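Local coordinates for protein probable zinc protease PqqL (Escherichia coli, PDB 6OFT) that probably acts as a periplasmic zinc metalloendopeptidase of the M16 (insulinase) family, this chain being the N-terminal half of the whole protein, at residues H58-G63 against S118-A123; Q112-F117 against K217-K222; N122-E127 against Q188-W193; P196-F201 against A229-W234. One frame throughout, in Å; residues are numbered along the deposited sequence.

Contacts 1 and 2 are buried and share helix 107-122, whose successive turns meet first helix 209-220 and then the turn that helix 52-59 leads into. Contact 3 takes up the loop that follows, sharing Asn122 and Ala123 with contact 1, and is partly buried, as is contact 4, the smallest of the four. The chemistry follows the place: side chains packed at right angles above the sheet in contact 2, an indole against methionine and phenylalanine in contact 1, a tyrosine joining polar and aromatic contacts in contact 3, and a single amide-amide bond in contact 4. Tyr190 of contact 3 bonds to Trp120 of contact 1, and Trp193 to Asn198 of contact 4.

Contact 1: residues H58-G63 against S118-A123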
# COMPACT_ATOMS: atom_id res chain seq x y z
N HIS A 58 4.59 -2.45 19.64
CA HIS A 58 3.78 -2.92 20.77
C HIS A 58 4.30 -2.36 22.11
O HIS A 58 3.50 -1.98 22.97
CB HIS A 58 3.77 -4.46 20.80
CG HIS A 58 2.76 -5.07 19.89
ND1 HIS A 58 1.66 -5.73 20.38
CD2 HIS A 58 2.70 -5.08 18.53
CE1 HIS A 58 0.97 -6.13 19.32
NE2 HIS A 58 1.55 -5.76 18.19
N MET A 59 5.62 -2.26 22.26
CA MET A 59 6.24 -1.78 23.50
C MET A 59 5.98 -0.30 23.79
O MET A 59 6.21 0.13 24.92
CB MET A 59 7.75 -2.09 23.54
CG MET A 59 8.10 -3.58 23.72
SD MET A 59 7.22 -4.48 25.03
CE MET A 59 7.57 -3.42 26.50
N MET A 60 5.46 0.48 22.80
CA MET A 60 5.17 1.90 23.02
C MET A 60 3.97 2.09 23.95
O MET A 60 3.88 3.10 24.66
CB MET A 60 4.95 2.65 21.68
CG MET A 60 6.21 2.75 20.81
SD MET A 60 7.68 3.44 21.61
CE MET A 60 8.61 1.95 21.86
N PHE A 61 3.10 1.09 23.98
CA PHE A 61 1.89 1.10 24.81
C PHE A 61 2.10 0.38 26.13
O PHE A 61 1.13 0.17 26.86
CB PHE A 61 0.72 0.48 24.01
CG PHE A 61 0.48 1.17 22.69
CD1 PHE A 61 -0.29 2.33 22.62
CD2 PHE A 61 1.06 0.70 21.52
CE1 PHE A 61 -0.50 2.97 21.40
CE2 PHE A 61 0.87 1.36 20.31
CZ PHE A 61 0.09 2.49 20.26
N ASN A 62 3.35 0.03 26.48
CA ASN A 62 3.59 -0.71 27.71
C ASN A 62 4.65 -0.10 28.65
O ASN A 62 5.16 -0.79 29.53
CB ASN A 62 3.90 -2.19 27.40
CG ASN A 62 2.69 -2.91 26.86
OD1 ASN A 62 1.78 -3.29 27.61
ND2 ASN A 62 2.63 -3.07 25.55
N GLY A 63 4.92 1.19 28.50
CA GLY A 63 5.84 1.87 29.40
C GLY A 63 6.74 2.93 28.81
O GLY A 63 7.51 2.68 27.89
N SER A 118 5.84 12.71 22.40
CA SER A 118 7.20 13.11 22.75
C SER A 118 7.99 11.95 23.44
O SER A 118 9.15 11.73 23.11
CB SER A 118 7.18 14.34 23.64
OG SER A 118 8.48 14.88 23.77
N GLU A 119 7.32 11.20 24.32
CA GLU A 119 7.90 10.06 25.02
C GLU A 119 7.97 8.80 24.17
O GLU A 119 8.86 7.99 24.38
CB GLU A 119 7.17 9.79 26.35
CG GLU A 119 7.25 11.00 27.26
CD GLU A 119 7.66 10.69 28.68
OE1 GLU A 119 7.50 9.53 29.12
OE2 GLU A 119 8.14 11.63 29.35
N TRP A 120 7.06 8.63 23.19
CA TRP A 120 7.19 7.47 22.31
C TRP A 120 8.45 7.67 21.45
O TRP A 120 9.12 6.70 21.11
CB TRP A 120 5.95 7.35 21.40
CG TRP A 120 4.74 6.76 22.06
CD1 TRP A 120 4.71 6.01 23.21
CD2 TRP A 120 3.39 6.84 21.59
NE1 TRP A 120 3.42 5.60 23.46
CE2 TRP A 120 2.59 6.08 22.48
CE3 TRP A 120 2.78 7.47 20.49
CZ2 TRP A 120 1.21 5.93 22.30
CZ3 TRP A 120 1.41 7.31 20.31
CH2 TRP A 120 0.64 6.55 21.20
N SER A 121 8.78 8.95 21.12
CA SER A 121 9.93 9.33 20.31
C SER A 121 11.30 8.92 20.88
O SER A 121 12.17 8.56 20.08
CB SER A 121 9.92 10.83 20.03
OG SER A 121 8.79 11.17 19.23
N ASN A 122 11.51 9.00 22.22
CA ASN A 122 12.81 8.70 22.85
C ASN A 122 12.76 8.23 24.33
O ASN A 122 13.83 8.06 24.93
CB ASN A 122 13.75 9.93 22.73
CG ASN A 122 13.41 11.07 23.67
OD1 ASN A 122 12.30 11.20 24.21
ND2 ASN A 122 14.39 11.92 23.92
N ALA A 123 11.56 8.07 24.94
CA ALA A 123 11.51 7.73 26.37
C ALA A 123 10.77 6.42 26.72
O ALA A 123 10.41 6.23 27.88
CB ALA A 123 10.94 8.90 27.16
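Met60 O receives the indole N-H of Trp120 across the contact, the NE1 to O distance being 2.8 Å; the bond is weak, because it bends to 124° at the hydrogen. The same indole is also touched by the side chain of Met60. Met60 CB lies over one face of it, 3.9 Å from the centroid of the five-membered ring of Trp120, in a CH-pi contact, and the bend at chi2 (-53°) brings the sulfur to an oblique Met-aromatic position. Phe61 meets the six-membered ring of the indole obliquely, its CE1 3.5 Å from Trp120 CZ2, with the ring planes inclined at 65°. Behind these groups a type I turn from Met59 to Asn62 shapes the backbone. His58 O is gripped there by Asn62 ND2 at 2.9 Å and by Phe61 N at 3.3 Å, from opposite faces of the carbonyl plane. Helix 52-59, which leads into the turn, carries His54, Glu57 and His58 of the predicted zinc site in an HxxEH motif, the inverse of HExxH. Helix 107-122 brings Trp120 alongside, helix 71-77 touches both Trp120 and Phe61, and strand 87-91 packs on Phe61.

Contact 2: residues Q112-F117 against K217-K222; sequences QVMAIF and KDNLSK
Met114 crosses both Asn219 and Leu220 at about a right angle, and this geometry sets the character of the contact between these two segments of helices 107-122 and 209-220. The root of Met114 faces the amide of Asn219: CB of Met114 is 3.5 Å from ND2 and 3.6 Å from CG of Asn219. Further out the methionine is bent at chi2 and chi3 (-52° and -63°), which swings its methyl end across to the leucine, with Met114 CE 3.9 Å from Leu220 CD1. One flexible side chain thus serves two neighbours, its base against a polar group and its tip against an apolar one. Leu220 CD2 approaches the facing backbone more loosely, 4.4 Å from Phe117 C. Both helices lie against the six-stranded sheet: Met114 packs on Leu34 and on Phe201, and the ring of Phe117 meets Phe201 edge-to-face. The amide of Asn219 is engaged at both ends, OD1 accepting from Gln111 NE2 and ND2 donating to Leu215 O one turn back in its own helix. With an alanine here, Gln111 would probably be left without its acceptor and a gap would be likely to open beside Met114 CB. Between the two segments themselves no hydrogen bond forms, so the pairing there rests on van der Waals packing, while the polar tie between the helices is made by the residues flanking 112-117, Gln111 to Asn219 OD1 and Ser118 OG to Asn219 O.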
# COMPACT_ATOMS: atom_id res chain seq x y z
N GLN A 112 -1.84 16.82 26.18
CA GLN A 112 -1.58 15.56 26.81
C GLN A 112 -1.18 14.51 25.77
O GLN A 112 -0.19 13.80 25.98
CB GLN A 112 -2.81 15.12 27.63
CG GLN A 112 -2.65 13.76 28.30
CD GLN A 112 -1.60 13.75 29.38
OE1 GLN A 112 -1.92 13.87 30.56
NE2 GLN A 112 -0.34 13.58 28.99
N VAL A 113 -1.91 14.44 24.61
CA VAL A 113 -1.61 13.49 23.52
C VAL A 113 -0.20 13.78 22.95
O VAL A 113 0.59 12.86 22.73
CB VAL A 113 -2.74 13.49 22.43
CG1 VAL A 113 -2.31 12.76 21.17
CG2 VAL A 113 -4.03 12.87 22.97
N MET A 114 0.13 15.07 22.77
CA MET A 114 1.44 15.51 22.26
C MET A 114 2.58 15.10 23.21
O MET A 114 3.67 14.76 22.75
CB MET A 114 1.45 17.02 22.05
CG MET A 114 0.66 17.49 20.84
SD MET A 114 1.06 16.66 19.28
CE MET A 114 2.77 17.14 19.05
N ALA A 115 2.32 15.14 24.53
CA ALA A 115 3.29 14.77 25.57
C ALA A 115 3.59 13.26 25.49
O ALA A 115 4.76 12.88 25.61
CB ALA A 115 2.76 15.13 26.94
N ILE A 116 2.56 12.43 25.18
CA ILE A 116 2.70 10.99 24.96
C ILE A 116 3.54 10.74 23.69
O ILE A 116 4.40 9.87 23.71
CB ILE A 116 1.32 10.27 24.93
CG1 ILE A 116 0.64 10.29 26.33
CG2 ILE A 116 1.45 8.82 24.42
CD1 ILE A 116 -0.82 9.89 26.38
N PHE A 117 3.30 11.51 22.61
CA PHE A 117 4.07 11.36 21.36
C PHE A 117 5.55 11.68 21.59
O PHE A 117 6.42 10.98 21.05
CB PHE A 117 3.51 12.23 20.22
CG PHE A 117 2.39 11.60 19.40
CD1 PHE A 117 2.65 10.53 18.56
CD2 PHE A 117 1.11 12.13 19.42
CE1 PHE A 117 1.63 9.97 17.77
CE2 PHE A 117 0.09 11.59 18.63
CZ PHE A 117 0.36 10.51 17.81
N LYS A 217 6.07 22.35 17.70
CA LYS A 217 7.26 23.01 18.25
C LYS A 217 7.32 22.96 19.78
O LYS A 217 8.38 22.66 20.33
CB LYS A 217 7.42 24.44 17.71
CG LYS A 217 8.82 25.02 17.95
CD LYS A 217 9.04 26.38 17.30
CE LYS A 217 10.33 27.01 17.76
NZ LYS A 217 10.25 27.48 19.17
N ASP A 218 6.20 23.22 20.47
CA ASP A 218 6.17 23.21 21.94
C ASP A 218 6.46 21.84 22.54
O ASP A 218 6.92 21.77 23.67
CB ASP A 218 4.82 23.69 22.47
CG ASP A 218 4.53 25.17 22.29
OD1 ASP A 218 3.39 25.59 22.62
OD2 ASP A 218 5.42 25.90 21.81
N ASN A 219 6.17 20.76 21.79
CA ASN A 219 6.30 19.42 22.35
C ASN A 219 7.37 18.53 21.73
O ASN A 219 7.71 17.52 22.34
CB ASN A 219 4.94 18.73 22.27
CG ASN A 219 3.93 19.40 23.15
OD1 ASN A 219 4.00 19.32 24.37
ND2 ASN A 219 2.97 20.09 22.56
N LEU A 220 7.90 18.87 20.55
CA LEU A 220 8.85 17.96 19.90
C LEU A 220 10.20 18.57 19.58
O LEU A 220 11.09 17.84 19.14
CB LEU A 220 8.21 17.34 18.61
CG LEU A 220 6.92 16.51 18.81
CD1 LEU A 220 6.24 16.21 17.49
CD2 LEU A 220 7.20 15.21 19.58
N SER A 221 10.36 19.88 19.78
CA SER A 221 11.63 20.53 19.48
C SER A 221 12.72 20.27 20.54
O SER A 221 13.91 20.37 20.22
CB SER A 221 11.45 22.03 19.21
OG SER A 221 11.03 22.74 20.37
N LYS A 222 12.32 19.87 21.77
CA LYS A 222 13.29 19.57 22.83
C LYS A 222 13.92 18.16 22.73
O LYS A 222 14.82 17.85 23.51
CB LYS A 222 12.70 19.82 24.23
CG LYS A 222 12.59 21.32 24.56
CD LYS A 222 12.69 21.62 26.07
CE LYS A 222 11.38 21.54 26.83
NZ LYS A 222 10.44 22.64 26.46

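Contact 3: residues N122-E127 against Q188-W193; sequences NAATFE and QFYQRW
Tyr190 carries nearly every interaction between the loop 122-127 and helix 183-193. Its polar contact is made at the hydroxyl: Ala124 N donates to Tyr190 OH over 3.2 Å, nearly straight at 166°, and the hydroxyl in turn is hydrogen-bonded to Trp120 O. That carbonyl and that amide stand four residues apart, so the phenol oxygen lies between a carbonyl and an amide at helical spacing, as if bridging them in place of a direct bond. A water adds a second, looser polar link, giving a hydrogen bond to Asn122 O at 3.0 Å and a weak one to Gln191 OE1 at 3.4 Å. The aromatic contact is an edge-to-face (T-shaped) pair in which Phe126 points its edge at the face of Tyr190, with centroids 5.1 Å apart and planes at 69°. Phe126 CE2 comes to 3.5 Å from Tyr190 CD2, while Phe126 CZ reaches the base of the tyrosine, 3.6 Å from its CB. With CG opposite the backbone N (chi1 176°), Tyr190 extends straight from its helix to the loop, passing the phenylalanine on the way. Apolar packing completes the set, Ala124 CB lying 3.6 Å from Tyr190 CZ. Phe126 rests in addition on Met59 of helix 52-59. The loop joins helix 107-122 to helix 128-144, with Glu127 as N-cap of the latter; such a connection is consistent with the M16 active-site domain, in which the HxxEH helix and the helix bearing the third predicted zinc ligand, Glu134, come together.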
# COMPACT_ATOMS: atom_id res chain seq x y z
N ASN A 122 11.51 9.00 22.22
CA ASN A 122 12.81 8.70 22.85
C ASN A 122 12.76 8.23 24.33
O ASN A 122 13.83 8.06 24.93
CB ASN A 122 13.75 9.93 22.73
CG ASN A 122 13.41 11.07 23.67
OD1 ASN A 122 12.30 11.20 24.21
ND2 ASN A 122 14.39 11.92 23.92
N ALA A 123 11.56 8.07 24.94
CA ALA A 123 11.51 7.73 26.37
C ALA A 123 10.77 6.42 26.72
O ALA A 123 10.41 6.23 27.88
CB ALA A 123 10.94 8.90 27.16
N ALA A 124 10.63 5.50 25.75
CA ALA A 124 10.04 4.17 26.00
C ALA A 124 11.03 3.41 26.90
O ALA A 124 12.24 3.53 26.70
CB ALA A 124 9.85 3.42 24.69
N THR A 125 10.53 2.65 27.90
CA THR A 125 11.40 2.01 28.91
C THR A 125 11.71 0.51 28.71
O THR A 125 12.73 0.06 29.25
CB THR A 125 10.85 2.24 30.33
OG1 THR A 125 9.51 1.76 30.40
CG2 THR A 125 10.93 3.70 30.75
N PHE A 126 10.86 -0.26 28.00
CA PHE A 126 11.08 -1.70 27.77
C PHE A 126 11.34 -2.47 29.08
O PHE A 126 12.37 -3.14 29.19
CB PHE A 126 12.21 -1.97 26.75
CG PHE A 126 12.06 -1.25 25.44
CD1 PHE A 126 11.32 -1.82 24.40
CD2 PHE A 126 12.63 0.00 25.24
CE1 PHE A 126 11.16 -1.15 23.19
CE2 PHE A 126 12.47 0.67 24.02
CZ PHE A 126 11.74 0.09 23.01
N GLU A 127 10.42 -2.35 30.05
CA GLU A 127 10.49 -3.05 31.34
C GLU A 127 10.41 -4.56 31.07
O GLU A 127 9.57 -4.99 30.28
CB GLU A 127 9.31 -2.64 32.25
CG GLU A 127 9.28 -1.16 32.63
CD GLU A 127 7.94 -0.67 33.14
OE1 GLU A 127 7.25 0.06 32.40
OE2 GLU A 127 7.56 -1.03 34.28
N GLN A 188 18.03 -1.45 21.73
CA GLN A 188 19.07 -1.17 20.74
C GLN A 188 18.45 -0.78 19.37
O GLN A 188 18.88 0.22 18.79
CB GLN A 188 20.00 -2.38 20.62
CG GLN A 188 21.23 -2.19 19.73
CD GLN A 188 22.26 -3.31 19.86
OE1 GLN A 188 23.44 -3.13 19.54
NE2 GLN A 188 21.84 -4.49 20.32
N PHE A 189 17.46 -1.55 18.88
CA PHE A 189 16.78 -1.25 17.61
C PHE A 189 16.08 0.11 17.72
O PHE A 189 16.24 0.96 16.84
CB PHE A 189 15.75 -2.35 17.26
CG PHE A 189 15.04 -2.18 15.94
CD1 PHE A 189 15.50 -2.84 14.80
CD2 PHE A 189 13.89 -1.40 15.83
CE1 PHE A 189 14.84 -2.70 13.57
CE2 PHE A 189 13.23 -1.26 14.61
CZ PHE A 189 13.71 -1.91 13.49
N TYR A 190 15.34 0.32 18.81
CA TYR A 190 14.63 1.56 19.13
C TYR A 190 15.55 2.78 19.09
O TYR A 190 15.22 3.76 18.42
CB TYR A 190 13.97 1.43 20.50
CG TYR A 190 13.27 2.67 21.02
CD1 TYR A 190 12.07 3.10 20.47
CD2 TYR A 190 13.75 3.34 22.14
CE1 TYR A 190 11.38 4.19 20.99
CE2 TYR A 190 13.06 4.42 22.69
CZ TYR A 190 11.87 4.83 22.11
OH TYR A 190 11.19 5.90 22.64
N GLN A 191 16.70 2.73 19.79
CA GLN A 191 17.63 3.86 19.82
C GLN A 191 18.38 4.05 18.48
O GLN A 191 18.73 5.18 18.14
CB GLN A 191 18.58 3.79 21.03
CG GLN A 191 17.82 3.81 22.36
CD GLN A 191 18.67 4.00 23.60
OE1 GLN A 191 18.39 4.86 24.43
NE2 GLN A 191 19.71 3.19 23.76
N ARG A 192 18.52 2.98 17.69
CA ARG A 192 19.15 3.01 16.37
C ARG A 192 18.28 3.76 15.35
O ARG A 192 18.81 4.55 14.56
CB ARG A 192 19.40 1.56 15.86
CG ARG A 192 20.09 1.46 14.49
CD ARG A 192 21.09 0.31 14.38
NE ARG A 192 20.52 -0.99 14.72
CZ ARG A 192 20.92 -1.74 15.73
NH1 ARG A 192 21.93 -1.35 16.50
NH2 ARG A 192 20.32 -2.90 15.98
N TRP A 193 16.96 3.50 15.34
CA TRP A 193 16.04 4.03 14.34
C TRP A 193 15.11 5.14 14.81
O TRP A 193 14.65 5.92 13.97
CB TRP A 193 15.23 2.87 13.73
CG TRP A 193 16.11 1.81 13.12
CD1 TRP A 193 16.39 0.58 13.64
CD2 TRP A 193 16.90 1.93 11.93
NE1 TRP A 193 17.28 -0.09 12.82
CE2 TRP A 193 17.60 0.71 11.75
CE3 TRP A 193 17.08 2.95 10.97
CZ2 TRP A 193 18.46 0.48 10.67
CZ3 TRP A 193 17.90 2.71 9.88
CH2 TRP A 193 18.58 1.49 9.74
O HOH W 1 15.93 6.89 23.17

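Contact 4: residues P196-F201 against A229-W234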
# COMPACT_ATOMS: atom_id res chain seq x y z
N PRO A 196 15.09 11.86 15.75
CA PRO A 196 14.26 12.84 15.03
C PRO A 196 14.39 12.93 13.51
O PRO A 196 13.36 13.11 12.88
CB PRO A 196 14.63 14.18 15.68
CG PRO A 196 14.98 13.81 17.05
CD PRO A 196 15.71 12.49 16.94
N ASN A 197 15.59 12.78 12.94
CA ASN A 197 15.80 12.89 11.49
C ASN A 197 15.18 11.73 10.67
O ASN A 197 15.19 11.78 9.44
CB ASN A 197 17.29 13.08 11.18
CG ASN A 197 18.13 11.84 11.34
OD1 ASN A 197 17.86 10.97 12.17
ND2 ASN A 197 19.19 11.74 10.55
N ASN A 198 14.66 10.69 11.36
CA ASN A 198 14.00 9.55 10.73
C ASN A 198 12.50 9.61 11.08
O ASN A 198 11.78 8.62 10.90
CB ASN A 198 14.66 8.23 11.23
CG ASN A 198 14.29 7.01 10.42
OD1 ASN A 198 14.18 7.06 9.19
ND2 ASN A 198 14.07 5.89 11.09
N MET A 199 12.02 10.79 11.54
CA MET A 199 10.61 10.97 11.94
C MET A 199 9.90 12.11 11.25
O MET A 199 10.48 13.17 11.02
CB MET A 199 10.49 11.20 13.45
CG MET A 199 10.83 10.02 14.29
SD MET A 199 10.92 10.57 15.99
CE MET A 199 11.40 9.06 16.76
N THR A 200 8.61 11.88 10.96
CA THR A 200 7.69 12.86 10.41
C THR A 200 6.43 12.82 11.27
O THR A 200 5.85 11.75 11.46
CB THR A 200 7.37 12.59 8.93
OG1 THR A 200 8.60 12.61 8.19
CG2 THR A 200 6.41 13.61 8.36
N PHE A 201 6.06 13.98 11.84
CA PHE A 201 4.83 14.12 12.62
C PHE A 201 3.77 14.72 11.66
O PHE A 201 4.00 15.77 11.07
CB PHE A 201 5.05 15.01 13.88
CG PHE A 201 3.86 14.90 14.81
CD1 PHE A 201 3.68 13.77 15.58
CD2 PHE A 201 2.91 15.91 14.88
CE1 PHE A 201 2.55 13.63 16.40
CE2 PHE A 201 1.80 15.79 15.71
CZ PHE A 201 1.62 14.64 16.46
N ALA A 229 20.38 5.67 12.21
CA ALA A 229 21.22 4.95 11.24
C ALA A 229 20.59 5.18 9.86
O ALA A 229 19.40 5.50 9.79
CB ALA A 229 21.24 3.46 11.56
N GLU A 230 21.37 5.05 8.77
CA GLU A 230 20.79 5.25 7.44
C GLU A 230 19.96 4.05 7.01
O GLU A 230 20.37 2.91 7.23
CB GLU A 230 21.85 5.64 6.39
CG GLU A 230 22.91 4.59 6.10
CD GLU A 230 23.75 4.82 4.85
OE1 GLU A 230 23.97 3.84 4.10
OE2 GLU A 230 24.19 5.97 4.62
N ASN A 231 18.77 4.31 6.45
CA ASN A 231 17.91 3.24 5.96
C ASN A 231 18.53 2.70 4.69
O ASN A 231 18.82 3.48 3.78
CB ASN A 231 16.48 3.74 5.68
CG ASN A 231 15.66 3.92 6.93
OD1 ASN A 231 15.24 2.95 7.58
ND2 ASN A 231 15.41 5.17 7.29
N ARG A 232 18.82 1.40 4.65
CA ARG A 232 19.43 0.76 3.48
C ARG A 232 18.36 0.50 2.44
O ARG A 232 17.17 0.44 2.78
CB ARG A 232 20.13 -0.54 3.87
CG ARG A 232 21.38 -0.35 4.73
CD ARG A 232 21.73 -1.62 5.49
NE ARG A 232 22.25 -2.67 4.61
CZ ARG A 232 22.46 -3.93 4.98
NH1 ARG A 232 22.19 -4.31 6.23
NH2 ARG A 232 22.94 -4.81 4.12
N VAL A 233 18.76 0.41 1.16
CA VAL A 233 17.86 0.15 0.04
C VAL A 233 18.39 -1.10 -0.67
O VAL A 233 19.59 -1.21 -0.91
CB VAL A 233 17.70 1.39 -0.92
CG1 VAL A 233 16.80 1.08 -2.11
CG2 VAL A 233 17.16 2.60 -0.17
N TRP A 234 17.49 -2.06 -0.94
CA TRP A 234 17.82 -3.30 -1.65
C TRP A 234 17.12 -3.28 -3.03
O TRP A 234 15.91 -3.52 -3.11
CB TRP A 234 17.42 -4.54 -0.84
CG TRP A 234 18.23 -4.76 0.40
CD1 TRP A 234 19.35 -5.54 0.53
CD2 TRP A 234 18.00 -4.17 1.69
NE1 TRP A 234 19.82 -5.48 1.82
CE2 TRP A 234 19.01 -4.65 2.56
CE3 TRP A 234 17.02 -3.30 2.21
CZ2 TRP A 234 19.08 -4.27 3.90
CZ3 TRP A 234 17.08 -2.95 3.55
CH2 TRP A 234 18.08 -3.46 4.39
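Asn198 extends its amide away from the backbone nitrogen (chi1 -166°) and Asn231 turns its own beside the nitrogen, opposite the carbonyl carbon, and the two side chains come at each other from opposite directions. Asn231 ND2 donates to Asn198 OD1 over 2.9 Å. The N-H bends to 137° at the hydrogen, and although the acceptor lies in the amide plane of Asn231, the donor stands above the carbonyl plane of Asn198 rather than on a lone pair. The two amide planes are accordingly turned 41° apart. This is the single hydrogen bond across the contact. Both amides are held by further partners: Asn198 ND2 binds Thr40 OG1 and Trp193 O, and Asn231 OD1 binds the same Thr40 hydroxyl, which closes a small polar ring of three side chains. In the fold, Asn198 comes just before strand 199-205, an inner strand of the six-stranded sheet, whereas Asn231 belongs to the connection leading on to strand 242-248 of the five-stranded sheet. The bond therefore ties the first alpha/beta domain of an M16 half to the linker that runs toward the second, away from the predicted zinc site. Replacing Asn198 with a leucine would probably leave Asn231 ND2 without this acceptor and take from Trp193 O its amide donor at the end of helix 183-193. The side chain of Trp193 is also touched from the linker, by those of Asn231 and Ala229.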